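Local coordinates for protein VESB protease (PDB 4LK4) that acts as a secreted trypsin-like serine protease of Vibrio cholerae, probably an endopeptidase that cuts peptide bonds within protein chains, at residues 71-74 / 79-82; 124-129 / 163-168; 252-257 / 266-271. The protein carries 1 engineered substitution. All coordinates share one frame; numbering follows the deposited sequence.

Contact 1: 71-74 / 79-82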
loop_
_atom_site.group_PDB
_atom_site.type_symbol
_atom_site.label_atom_id
_atom_site.label_comp_id
_atom_site.label_asym_id
_atom_site.label_seq_id
_atom_site.Cartn_x
_atom_site.Cartn_y
_atom_site.Cartn_z
ATOM N N GLY A 71 0.567 -8.211 -14.609
ATOM C CA GLY A 71 0.838 -8.268 -16.066
ATOM C C GLY A 71 -0.459 -8.233 -16.834
ATOM O O GLY A 71 -0.543 -8.707 -17.938
ATOM N N ALA A 72 -1.501 -7.675 -16.225
ATOM C CA ALA A 72 -2.784 -7.484 -16.925
ATOM C C ALA A 72 -2.553 -6.504 -18.061
ATOM O O ALA A 72 -1.672 -5.659 -17.959
ATOM C CB ALA A 72 -3.839 -6.938 -15.947
ATOM N N TYR A 73 -3.325 -6.616 -19.131
ATOM C CA TYR A 73 -3.271 -5.643 -20.210
ATOM C C TYR A 73 -4.654 -5.368 -20.798
ATOM O O TYR A 73 -5.177 -4.277 -20.644
ATOM C CB TYR A 73 -2.298 -6.096 -21.277
ATOM C CG TYR A 73 -2.267 -5.161 -22.434
ATOM C CD1 TYR A 73 -1.563 -3.974 -22.349
ATOM C CD2 TYR A 73 -2.967 -5.432 -23.591
ATOM C CE1 TYR A 73 -1.532 -3.098 -23.408
ATOM C CE2 TYR A 73 -2.975 -4.539 -24.651
ATOM C CZ TYR A 73 -2.243 -3.382 -24.549
ATOM O OH TYR A 73 -2.210 -2.472 -25.568
ATOM N N ASP A 74 -5.241 -6.341 -21.471
ATOM C CA ASP A 74 -6.655 -6.276 -21.926
ATOM C C ASP A 74 -7.473 -6.974 -20.860
ATOM O O ASP A 74 -7.416 -8.208 -20.721
ATOM C CB ASP A 74 -6.824 -6.992 -23.247
ATOM C CG ASP A 74 -8.288 -7.066 -23.734
ATOM O OD1 ASP A 74 -9.196 -6.723 -22.937
ATOM O OD2 ASP A 74 -8.491 -7.509 -24.931
ATOM N N SER A 79 -6.477 -14.747 -20.305
ATOM C CA SER A 79 -5.192 -15.419 -20.492
ATOM C C SER A 79 -3.967 -14.486 -20.382
ATOM O O SER A 79 -2.828 -14.951 -20.479
ATOM C CB SER A 79 -5.177 -16.089 -21.870
ATOM O OG SER A 79 -4.935 -15.133 -22.891
ATOM N N GLN A 80 -4.181 -13.178 -20.259
ATOM C CA GLN A 80 -3.071 -12.242 -20.059
ATOM C C GLN A 80 -2.907 -12.016 -18.566
ATOM O O GLN A 80 -3.863 -11.634 -17.905
ATOM C CB GLN A 80 -3.349 -10.897 -20.730
ATOM C CG GLN A 80 -3.010 -10.844 -22.206
ATOM C CD GLN A 80 -3.528 -9.589 -22.863
ATOM O OE1 GLN A 80 -4.288 -8.835 -22.257
ATOM N NE2 GLN A 80 -3.126 -9.355 -24.096
ATOM N N GLY A 81 -1.711 -12.248 -18.039
ATOM C CA GLY A 81 -1.422 -12.043 -16.613
ATOM C C GLY A 81 -1.931 -13.115 -15.646
ATOM O O GLY A 81 -2.776 -13.929 -16.014
ATOM N N GLU A 82 -1.428 -13.089 -14.408
ATOM C CA GLU A 82 -1.822 -14.045 -13.378
ATOM C C GLU A 82 -2.794 -13.393 -12.426
ATOM O O GLU A 82 -2.478 -12.387 -11.800
ATOM C CB GLU A 82 -0.611 -14.556 -12.585
ATOM C CG GLU A 82 0.416 -15.268 -13.449
ATOM C CD GLU A 82 1.615 -15.845 -12.679
ATOM O OE1 GLU A 82 1.612 -15.881 -11.420
ATOM O OE2 GLU A 82 2.573 -16.284 -13.371
#
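The backbone N of D74 donates to the side-chain OE1 of Q80 across 2.8 Å, with the N-H pointing well at the oxygen (161°). The side-chain amide of Q80 thus bridges the two arms of the loop through the backbone of D74. Q80 reaches over because its chain runs extended beyond CG (chi2 170°), which carries the amide out alongside Y73. The same OE1 also rests 3.3 Å from D74 CB and 3.5 Å from Y73 CB. It lies at the edge of the Y73 ring, in the ring plane. Ring and amide are turned 75° against each other, and the two side chains point the same way. Nearer the barrel, the backbones of G71 and G81 pack closely, G71 O lying 3.7 Å from G81 CA; both have positive phi, which suits glycine. The polar end of Y73 bonds to the carbonyl of A17, while D74 OD1 takes the backbone N of N76. The loop probably corresponds to the calcium-binding loop of pancreatic trypsin. Here it joins barrel strands 66-70 and 82-91: E82 pairs through its backbone with I70, G71 with I25, and Y73 O accepts from the indole of W140.

Contact 2: 124-129 / 163-168; sequences ATRTSL and VSQSLC
R126 and Q165 link a weakly bonded helical turn at 125-128 to helix 165-172, on the flank of the second barrel of the trypsin-like domain. Along the second segment, V163 comes just after strand 156-162 and still pairs through its backbone with C186. S164 holds the N-cap position without a capping bond from its side chain. Its carbonyl O accepts from C168 N at 2.9 Å. Q165 follows and carries this segment's part of the contact. Its side chain bends at chi2 (75°), and its NE2 donates to the carbonyls of both N184 and S177, which fixes the rotation of the amide and leaves OE1 turned to the arginine. Both polar atoms of this buried amide are therefore engaged. One turn on, C168 forms the disulfide with C186 that ties the helix to strand 184-189. R126 arrives through an apolar surround of L162, F185 and L212, and its chain is also bent at chi2, bringing the guanidinium edge to the glutamine. The guanidinium and amide planes are 46° apart. The bond itself is bent: R126 NH2 donates to Q165 OE1 at 2.8 Å with an N-H...O angle of 142°, the donor tilted off the carbonyl plane.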
loop_
_atom_site.group_PDB
_atom_site.type_symbol
_atom_site.label_atom_id
_atom_site.label_comp_id
_atom_site.label_asym_id
_atom_site.label_seq_id
_atom_site.Cartn_x
_atom_site.Cartn_y
_atom_site.Cartn_z
ATOM N N ALA A 124 17.091 8.306 -2.545
ATOM C CA ALA A 124 17.571 9.629 -2.918
ATOM C C ALA A 124 17.065 10.144 -4.279
ATOM O O ALA A 124 17.340 11.295 -4.639
ATOM C CB ALA A 124 19.094 9.628 -2.907
ATOM N N THR A 125 16.352 9.321 -5.046
ATOM C CA THR A 125 16.060 9.681 -6.431
ATOM C C THR A 125 15.111 10.887 -6.584
ATOM O O THR A 125 15.374 11.775 -7.373
ATOM C CB THR A 125 15.484 8.492 -7.210
ATOM O OG1 THR A 125 16.371 7.372 -7.120
ATOM C CG2 THR A 125 15.251 8.869 -8.692
ATOM N N ARG A 126 14.018 10.923 -5.829
ATOM C CA ARG A 126 13.004 11.967 -6.010
ATOM C C ARG A 126 13.547 13.360 -5.802
ATOM O O ARG A 126 13.272 14.268 -6.586
ATOM C CB ARG A 126 11.841 11.756 -5.060
ATOM C CG ARG A 126 11.267 13.035 -4.468
ATOM C CD ARG A 126 10.079 13.450 -5.249
ATOM N NE ARG A 126 9.606 14.810 -4.990
ATOM C CZ ARG A 126 9.933 15.863 -5.724
ATOM N NH1 ARG A 126 10.834 15.757 -6.684
ATOM N NH2 ARG A 126 9.379 17.027 -5.481
ATOM N N THR A 127 14.290 13.560 -4.730
ATOM C CA THR A 127 14.826 14.898 -4.492
ATOM C C THR A 127 15.955 15.248 -5.465
ATOM O O THR A 127 16.313 16.410 -5.522
ATOM C CB THR A 127 15.257 15.156 -3.035
ATOM O OG1 THR A 127 16.364 14.327 -2.694
ATOM C CG2 THR A 127 14.115 14.880 -2.078
ATOM N N SER A 128 16.449 14.279 -6.251
ATOM C CA SER A 128 17.486 14.525 -7.300
ATOM C C SER A 128 16.972 15.052 -8.623
ATOM O O SER A 128 17.745 15.483 -9.469
ATOM C CB SER A 128 18.229 13.236 -7.641
ATOM O OG SER A 128 18.692 12.603 -6.463
ATOM N N LEU A 129 15.662 14.968 -8.808
ATOM C CA LEU A 129 15.038 15.203 -10.088
ATOM C C LEU A 129 14.667 16.665 -10.238
ATOM O O LEU A 129 13.976 17.207 -9.388
ATOM C CB LEU A 129 13.777 14.340 -10.197
ATOM C CG LEU A 129 13.985 12.825 -10.241
ATOM C CD1 LEU A 129 12.651 12.138 -10.507
ATOM C CD2 LEU A 129 15.008 12.403 -11.277
ATOM N N VAL A 163 6.425 18.662 -11.442
ATOM C CA VAL A 163 6.151 20.041 -11.041
ATOM C C VAL A 163 7.007 20.441 -9.819
ATOM O O VAL A 163 7.360 19.584 -9.019
ATOM C CB VAL A 163 4.661 20.150 -10.640
ATOM C CG1 VAL A 163 4.287 21.540 -10.125
ATOM C CG2 VAL A 163 3.764 19.753 -11.803
ATOM N N SER A 164 7.336 21.735 -9.685
ATOM C CA SER A 164 8.068 22.260 -8.496
ATOM C C SER A 164 7.302 21.941 -7.240
ATOM O O SER A 164 6.118 22.215 -7.164
ATOM C CB SER A 164 8.255 23.796 -8.535
ATOM O OG SER A 164 8.937 24.238 -9.732
ATOM N N GLN A 165 7.965 21.381 -6.239
ATOM C CA GLN A 165 7.272 21.095 -5.028
ATOM C C GLN A 165 6.645 22.354 -4.402
ATOM O O GLN A 165 5.510 22.308 -3.959
ATOM C CB GLN A 165 8.146 20.341 -4.025
ATOM C CG GLN A 165 7.325 19.666 -2.912
ATOM C CD GLN A 165 6.595 18.412 -3.349
ATOM O OE1 GLN A 165 6.925 17.804 -4.341
ATOM N NE2 GLN A 165 5.610 18.004 -2.569
ATOM N N SER A 166 7.318 23.496 -4.407
ATOM C CA SER A 166 6.677 24.671 -3.761
ATOM C C SER A 166 5.363 25.017 -4.499
ATOM O O SER A 166 4.383 25.457 -3.886
ATOM C CB SER A 166 7.618 25.882 -3.689
ATOM O OG SER A 166 7.940 26.329 -4.990
ATOM N N LEU A 167 5.344 24.762 -5.811
ATOM C CA LEU A 167 4.157 25.025 -6.628
ATOM C C LEU A 167 3.028 24.034 -6.429
ATOM O O LEU A 167 1.847 24.397 -6.377
ATOM C CB LEU A 167 4.548 25.011 -8.077
ATOM C CG LEU A 167 3.764 25.989 -8.916
ATOM C CD1 LEU A 167 3.714 27.377 -8.275
ATOM C CD2 LEU A 167 4.433 26.019 -10.300
ATOM N N CYS A 168 3.413 22.773 -6.320
ATOM C CA CYS A 168 2.510 21.690 -5.998
ATOM C C CYS A 168 1.709 22.042 -4.755
ATOM O O CYS A 168 0.489 21.848 -4.697
ATOM C CB CYS A 168 3.360 20.448 -5.778
ATOM S SG CYS A 168 2.494 18.934 -5.409
#

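Contact 3: 252-257 / 266-271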
loop_
_atom_site.group_PDB
_atom_site.type_symbol
_atom_site.label_atom_id
_atom_site.label_comp_id
_atom_site.label_asym_id
_atom_site.label_seq_id
_atom_site.Cartn_x
_atom_site.Cartn_y
_atom_site.Cartn_z
ATOM N N GLN A 252 -2.960 -6.345 10.560
ATOM C CA GLN A 252 -2.473 -5.017 10.882
ATOM C C GLN A 252 -3.473 -4.231 11.722
ATOM O O GLN A 252 -3.143 -3.775 12.801
ATOM C CB GLN A 252 -2.183 -4.242 9.614
ATOM C CG GLN A 252 -1.293 -3.025 9.835
ATOM C CD GLN A 252 -1.325 -2.066 8.645
ATOM O OE1 GLN A 252 -2.275 -2.039 7.874
ATOM N NE2 GLN A 252 -0.288 -1.257 8.524
ATOM N N VAL A 253 -4.695 -4.080 11.228
ATOM C CA VAL A 253 -5.640 -3.143 11.822
ATOM C C VAL A 253 -6.903 -3.900 12.088
ATOM O O VAL A 253 -7.504 -4.447 11.182
ATOM C CB VAL A 253 -5.986 -1.954 10.881
ATOM C CG1 VAL A 253 -7.028 -1.043 11.511
ATOM C CG2 VAL A 253 -4.762 -1.132 10.573
ATOM N N ALA A 254 -7.331 -3.905 13.330
ATOM C CA ALA A 254 -8.659 -4.366 13.646
ATOM C C ALA A 254 -9.430 -3.129 13.991
ATOM O O ALA A 254 -9.224 -2.552 15.042
ATOM C CB ALA A 254 -8.606 -5.321 14.807
ATOM N N ASN A 255 -10.264 -2.675 13.072
ATOM C CA ASN A 255 -11.118 -1.527 13.344
ATOM C C ASN A 255 -12.493 -2.028 13.714
ATOM O O ASN A 255 -13.222 -2.468 12.846
ATOM C CB ASN A 255 -11.236 -0.595 12.136
ATOM C CG ASN A 255 -12.041 0.666 12.455
ATOM O OD1 ASN A 255 -12.990 0.645 13.255
ATOM N ND2 ASN A 255 -11.646 1.778 11.848
ATOM N N LEU A 256 -12.848 -1.937 14.992
ATOM C CA LEU A 256 -14.122 -2.449 15.445
ATOM C C LEU A 256 -15.246 -1.473 15.207
ATOM O O LEU A 256 -16.383 -1.772 15.520
ATOM C CB LEU A 256 -14.062 -2.785 16.926
ATOM C CG LEU A 256 -12.871 -3.658 17.302
ATOM C CD1 LEU A 256 -13.126 -4.249 18.665
ATOM C CD2 LEU A 256 -12.580 -4.759 16.280
ATOM N N GLY A 257 -14.927 -0.299 14.678
ATOM C CA GLY A 257 -15.948 0.678 14.339
ATOM C C GLY A 257 -16.661 1.090 15.602
ATOM O O GLY A 257 -16.073 1.063 16.684
ATOM N N GLN A 266 -9.931 -8.732 20.956
ATOM C CA GLN A 266 -9.643 -8.999 19.540
ATOM C C GLN A 266 -8.318 -9.723 19.373
ATOM O O GLN A 266 -7.316 -9.276 19.844
ATOM C CB GLN A 266 -9.614 -7.687 18.755
ATOM C CG GLN A 266 -9.314 -7.851 17.279
ATOM C CD GLN A 266 -10.408 -8.617 16.573
ATOM O OE1 GLN A 266 -11.586 -8.306 16.727
ATOM N NE2 GLN A 266 -10.031 -9.639 15.819
ATOM N N SER A 267 -8.333 -10.850 18.693
ATOM C CA SER A 267 -7.120 -11.587 18.391
ATOM C C SER A 267 -6.366 -11.043 17.130
ATOM O O SER A 267 -6.985 -10.522 16.199
ATOM C CB SER A 267 -7.499 -13.057 18.200
ATOM O OG SER A 267 -6.350 -13.846 17.967
ATOM N N PHE A 268 -5.038 -11.163 17.132
ATOM C CA PHE A 268 -4.183 -10.766 16.004
ATOM C C PHE A 268 -3.188 -11.884 15.711
ATOM O O PHE A 268 -2.547 -12.378 16.627
ATOM C CB PHE A 268 -3.378 -9.519 16.342
ATOM C CG PHE A 268 -4.177 -8.268 16.391
ATOM C CD1 PHE A 268 -4.915 -7.963 17.485
ATOM C CD2 PHE A 268 -4.165 -7.385 15.338
ATOM C CE1 PHE A 268 -5.640 -6.793 17.550
ATOM C CE2 PHE A 268 -4.891 -6.214 15.391
ATOM C CZ PHE A 268 -5.616 -5.912 16.516
ATOM N N THR A 269 -3.032 -12.270 14.448
ATOM C CA THR A 269 -2.140 -13.378 14.121
ATOM C C THR A 269 -0.935 -12.938 13.308
ATOM O O THR A 269 -1.044 -12.105 12.401
ATOM C CB THR A 269 -2.894 -14.506 13.424
ATOM O OG1 THR A 269 -3.935 -14.948 14.299
ATOM C CG2 THR A 269 -1.980 -15.681 13.113
ATOM N N TYR A 270 0.208 -13.514 13.678
ATOM C CA TYR A 270 1.543 -13.198 13.158
ATOM C C TYR A 270 2.139 -14.502 12.635
ATOM O O TYR A 270 2.171 -15.506 13.354
ATOM C CB TYR A 270 2.410 -12.588 14.277
ATOM C CG TYR A 270 1.758 -11.343 14.827
ATOM C CD1 TYR A 270 0.823 -11.421 15.862
ATOM C CD2 TYR A 270 2.005 -10.102 14.258
ATOM C CE1 TYR A 270 0.169 -10.290 16.326
ATOM C CE2 TYR A 270 1.365 -8.967 14.722
ATOM C CZ TYR A 270 0.437 -9.067 15.748
ATOM O OH TYR A 270 -0.225 -7.942 16.190
ATOM N N THR A 271 2.582 -14.493 11.382
ATOM C CA THR A 271 3.035 -15.696 10.698
ATOM C C THR A 271 4.352 -15.459 9.959
ATOM O O THR A 271 4.482 -14.493 9.196
ATOM C CB THR A 271 1.993 -16.118 9.665
ATOM O OG1 THR A 271 0.704 -16.123 10.278
ATOM C CG2 THR A 271 2.306 -17.492 9.117
#
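A beta hairpin of the Ig-like domain brings A254 against F268 and Q266. Strands 253-257 and 266-271 run nearly antiparallel (162°), but their axes approach no closer than 8.8 Å, and no hydrogen bond crosses between the two segments. Side chains fill the gap instead, as between the two layers of a sandwich. A254 CB meets the far end of the phenyl ring obliquely, 3.5 Å from F268 CZ, and also touches Q266 CG at 3.6 Å. Q266 starts out with CG anti to the backbone N (chi1 180°) and then bends at chi2 (65°). That bend folds its amide back so that NE2 donates to the carbonyl O of S267 at 3.2 Å, in plane and on a lone pair; OE1 is left beside L256 CD2, 3.7 Å away, where L256 and Q266 run past one another, heading opposite ways. N255 OD1 accepts from G257 N at 2.6 Å, an Asx turn at the end of the segment. The backbone of 252-257 bonds to strand 338-349 at R345, Q347 and D349. F268 packs on V315 of the neighbouring strand 310-319, and its ring also reaches F329 of strand 324-335, beyond 338-349, in a T-shaped (edge-to-face) stack.

In the fold
The three contacts follow one another along the chain, each closing before the next opens. Contacts 1 and 2 both belong to the trypsin-like domain, yet they lie about 33 Å apart between centres: contact 1 is in a loop between strands of the six-stranded barrel, whereas contact 2 sits on helices flanking the other, seven-stranded sheet. Contact 3 lies in the C-terminal Ig-like domain, its centre about 33 Å from that of contact 1 and about 37 Å from that of contact 2, with contact 2 on the opposite side of the chain's centre. None touches another, the nearest atoms being at least about 21 Å apart. They therefore sample three separate beta units: the two halves of the protease and its appended domain.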